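Local coordinates for aspartate aminotransferase (Plasmodium falciparum, PDB 3K7Y), which probably catalyses the pyridoxal-phosphate-dependent exchange of an amino group between L-aspartate and 2-oxoglutarate, giving oxaloacetate and L-glutamate, at residues A[115-119]-A[277-281]. Numbering follows the deposited sequence.
Sequences EFLKM and NLCFI
Ile281 lays its CD1 methyl against the helix that carries Phe116, and the aliphatic packing of the contact gathers round it. Ile281 CD1 lies 3.6 Å from Phe116 CA. It also meets Met119 CG at 3.7 Å, the two side chains reaching toward each other tip to tip. Met119 CE rests on Ile281 CG1 as well, at 4.0 Å. With CG1 anti to the carbonyl carbon (chi1 -77°) and the chain extended beyond it, the ethyl arm of Ile281 spans the gap, while its other branch, CG2, touches Glu115 CB at 3.9 Å. The Glu115 carboxylate turns away from this interface toward Arg142, with which OE1 forms a long, weak ion pair.

In the large domain of this fold-type I aminotransferase, the contact joins the C-terminal part of helix 105-118, whose start lies at the cofactor phosphate-binding pocket, to helix 268-283, which follows the antiparallel strand 258-264 of the central sheet. The second subunit of the homodimer adds to the packing, its Leu8 against Phe116 and its Ile11 against Asn277 and Phe280.

Two aromatic rings take part as well. Leu278 CD2 sits over one face of the Phe116 ring, a CH-pi contact 4.2 Å from the centroid and 28° off the normal. Ile281 CD1 meets the same ring at its edge, in plane, 3.8 Å from Phe116 CD1. Asn277 CB approaches Phe116 CE1 obliquely. The Met119 methyl, CE, comes within 4.1 Å of Phe280 CD1, at a slant to that ring.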
ATOM      1  N   GLU A 115      -0.681   2.892  13.680  1.00 49.96           N
ATOM      2  CA  GLU A 115      -2.125   2.668  13.724  1.00 51.96           C
ATOM      3  C   GLU A 115      -2.401   1.653  14.817  1.00 53.47           C
ATOM      4  O   GLU A 115      -3.417   1.735  15.504  1.00 54.00           O
ATOM      5  CB  GLU A 115      -2.708   2.199  12.380  1.00 51.18           C
ATOM      6  CG  GLU A 115      -2.822   3.258  11.304  1.00 52.26           C
ATOM      7  CD  GLU A 115      -3.666   4.479  11.691  1.00 57.50           C
ATOM      8  OE1 GLU A 115      -3.995   5.285  10.787  1.00 59.78           O
ATOM      9  OE2 GLU A 115      -4.001   4.667  12.884  1.00 60.14           O
ATOM     10  N   PHE A 116      -1.475   0.715  14.994  1.00 55.10           N
ATOM     11  CA  PHE A 116      -1.663  -0.344  15.989  1.00 57.99           C
ATOM     12  C   PHE A 116      -1.471   0.171  17.403  1.00 59.85           C
ATOM     13  O   PHE A 116      -2.049  -0.362  18.342  1.00 60.53           O
ATOM     14  CB  PHE A 116      -0.741  -1.545  15.741  1.00 57.81           C
ATOM     15  CG  PHE A 116      -0.887  -2.633  16.771  1.00 59.25           C
ATOM     16  CD1 PHE A 116      -2.118  -3.256  16.975  1.00 59.87           C
ATOM     17  CD2 PHE A 116       0.198  -3.022  17.543  1.00 61.13           C
ATOM     18  CE1 PHE A 116      -2.274  -4.263  17.923  1.00 61.43           C
ATOM     19  CE2 PHE A 116       0.060  -4.037  18.504  1.00 63.43           C
ATOM     20  CZ  PHE A 116      -1.188  -4.661  18.694  1.00 63.36           C
ATOM     21  N   LEU A 117      -0.647   1.207  17.541  1.00 61.19           N
ATOM     22  CA  LEU A 117      -0.420   1.806  18.836  1.00 63.82           C
ATOM     23  C   LEU A 117      -1.600   2.675  19.281  1.00 66.07           C
ATOM     24  O   LEU A 117      -1.925   2.682  20.468  1.00 67.64           O
ATOM     25  CB  LEU A 117       0.921   2.556  18.888  1.00 63.20           C
ATOM     26  CG  LEU A 117       2.222   1.743  18.697  1.00 63.30           C
ATOM     27  CD1 LEU A 117       3.437   2.562  19.033  1.00 61.59           C
ATOM     28  CD2 LEU A 117       2.255   0.436  19.511  1.00 65.64           C
ATOM     29  N   LYS A 118      -2.254   3.383  18.354  1.00 67.49           N
ATOM     30  CA  LYS A 118      -3.451   4.181  18.715  1.00 70.18           C
ATOM     31  C   LYS A 118      -4.503   3.245  19.253  1.00 72.01           C
ATOM     32  O   LYS A 118      -5.311   3.609  20.096  1.00 73.23           O
ATOM     33  CB  LYS A 118      -4.015   4.988  17.531  1.00 69.78           C
ATOM     34  CG  LYS A 118      -3.949   6.516  17.682  1.00 71.33           C
ATOM     35  CD  LYS A 118      -5.011   7.057  18.665  1.00 74.87           C
ATOM     36  CE  LYS A 118      -5.024   8.608  18.757  1.00 76.39           C
ATOM     37  NZ  LYS A 118      -3.842   9.244  19.455  1.00 75.38           N
ATOM     38  N   MET A 119      -4.448   2.020  18.756  1.00 73.18           N
ATOM     39  CA  MET A 119      -5.328   0.955  19.166  1.00 76.04           C
ATOM     40  C   MET A 119      -5.264   0.668  20.644  1.00 78.06           C
ATOM     41  O   MET A 119      -6.204   0.128  21.205  1.00 79.31           O
ATOM     42  CB  MET A 119      -4.935  -0.300  18.420  1.00 75.75           C
ATOM     43  CG  MET A 119      -5.932  -0.731  17.405  1.00 77.38           C
ATOM     44  SD  MET A 119      -6.717  -2.195  18.043  1.00 81.23           S
ATOM     45  CE  MET A 119      -7.517  -2.755  16.538  1.00 81.64           C
ATOM     46  N   ASN A 277      -5.835  -8.516  15.001  1.00 66.61           N
ATOM     47  CA  ASN A 277      -5.777  -7.058  15.131  1.00 64.80           C
ATOM     48  C   ASN A 277      -5.119  -6.386  13.927  1.00 62.68           C
ATOM     49  O   ASN A 277      -5.606  -5.371  13.424  1.00 61.94           O
ATOM     50  CB  ASN A 277      -5.017  -6.648  16.389  1.00 64.61           C
ATOM     51  CG  ASN A 277      -5.661  -7.166  17.664  1.00 67.18           C
ATOM     52  OD1 ASN A 277      -5.250  -8.199  18.220  1.00 68.33           O
ATOM     53  ND2 ASN A 277      -6.656  -6.435  18.152  1.00 68.32           N
ATOM     54  N   LEU A 278      -4.013  -6.951  13.465  1.00 61.70           N
ATOM     55  CA  LEU A 278      -3.309  -6.337  12.356  1.00 59.98           C
ATOM     56  C   LEU A 278      -4.108  -6.458  11.069  1.00 60.58           C
ATOM     57  O   LEU A 278      -4.305  -5.459  10.376  1.00 60.14           O
ATOM     58  CB  LEU A 278      -1.884  -6.874  12.217  1.00 59.01           C
ATOM     59  CG  LEU A 278      -0.957  -6.546  13.397  1.00 57.70           C
ATOM     60  CD1 LEU A 278       0.488  -6.945  13.138  1.00 55.87           C
ATOM     61  CD2 LEU A 278      -1.045  -5.069  13.806  1.00 55.56           C
ATOM     62  N   CYS A 279      -4.602  -7.657  10.771  1.00 62.08           N
ATOM     63  CA  CYS A 279      -5.438  -7.864   9.582  1.00 63.00           C
ATOM     64  C   CYS A 279      -6.597  -6.902   9.605  1.00 62.34           C
ATOM     65  O   CYS A 279      -6.885  -6.217   8.623  1.00 61.81           O
ATOM     66  CB  CYS A 279      -5.967  -9.290   9.524  1.00 65.12           C
ATOM     67  SG  CYS A 279      -4.657 -10.468   9.244  1.00 68.05           S
ATOM     68  N   PHE A 280      -7.238  -6.851  10.758  1.00 62.53           N
ATOM     69  CA  PHE A 280      -8.294  -5.909  10.994  1.00 62.52           C
ATOM     70  C   PHE A 280      -7.850  -4.505  10.597  1.00 60.19           C
ATOM     71  O   PHE A 280      -8.383  -3.930   9.645  1.00 60.43           O
ATOM     72  CB  PHE A 280      -8.687  -5.948  12.457  1.00 63.44           C
ATOM     73  CG  PHE A 280      -9.863  -5.108  12.765  1.00 66.15           C
ATOM     74  CD1 PHE A 280      -9.695  -3.797  13.213  1.00 67.03           C
ATOM     75  CD2 PHE A 280     -11.152  -5.611  12.584  1.00 68.51           C
ATOM     76  CE1 PHE A 280     -10.800  -3.002  13.499  1.00 68.50           C
ATOM     77  CE2 PHE A 280     -12.258  -4.828  12.861  1.00 70.10           C
ATOM     78  CZ  PHE A 280     -12.085  -3.514  13.316  1.00 69.94           C
ATOM     79  N   ILE A 281      -6.875  -3.960  11.317  1.00 58.11           N
ATOM     80  CA  ILE A 281      -6.315  -2.651  10.974  1.00 56.12           C
ATOM     81  C   ILE A 281      -6.032  -2.466   9.472  1.00 55.29           C
ATOM     82  O   ILE A 281      -6.459  -1.468   8.887  1.00 55.18           O
ATOM     83  CB  ILE A 281      -5.077  -2.326  11.818  1.00 55.06           C
ATOM     84  CG1 ILE A 281      -5.525  -1.900  13.218  1.00 56.54           C
ATOM     85  CG2 ILE A 281      -4.267  -1.222  11.183  1.00 53.35           C
ATOM     86  CD1 ILE A 281      -4.434  -1.969  14.280  1.00 56.93           C
TER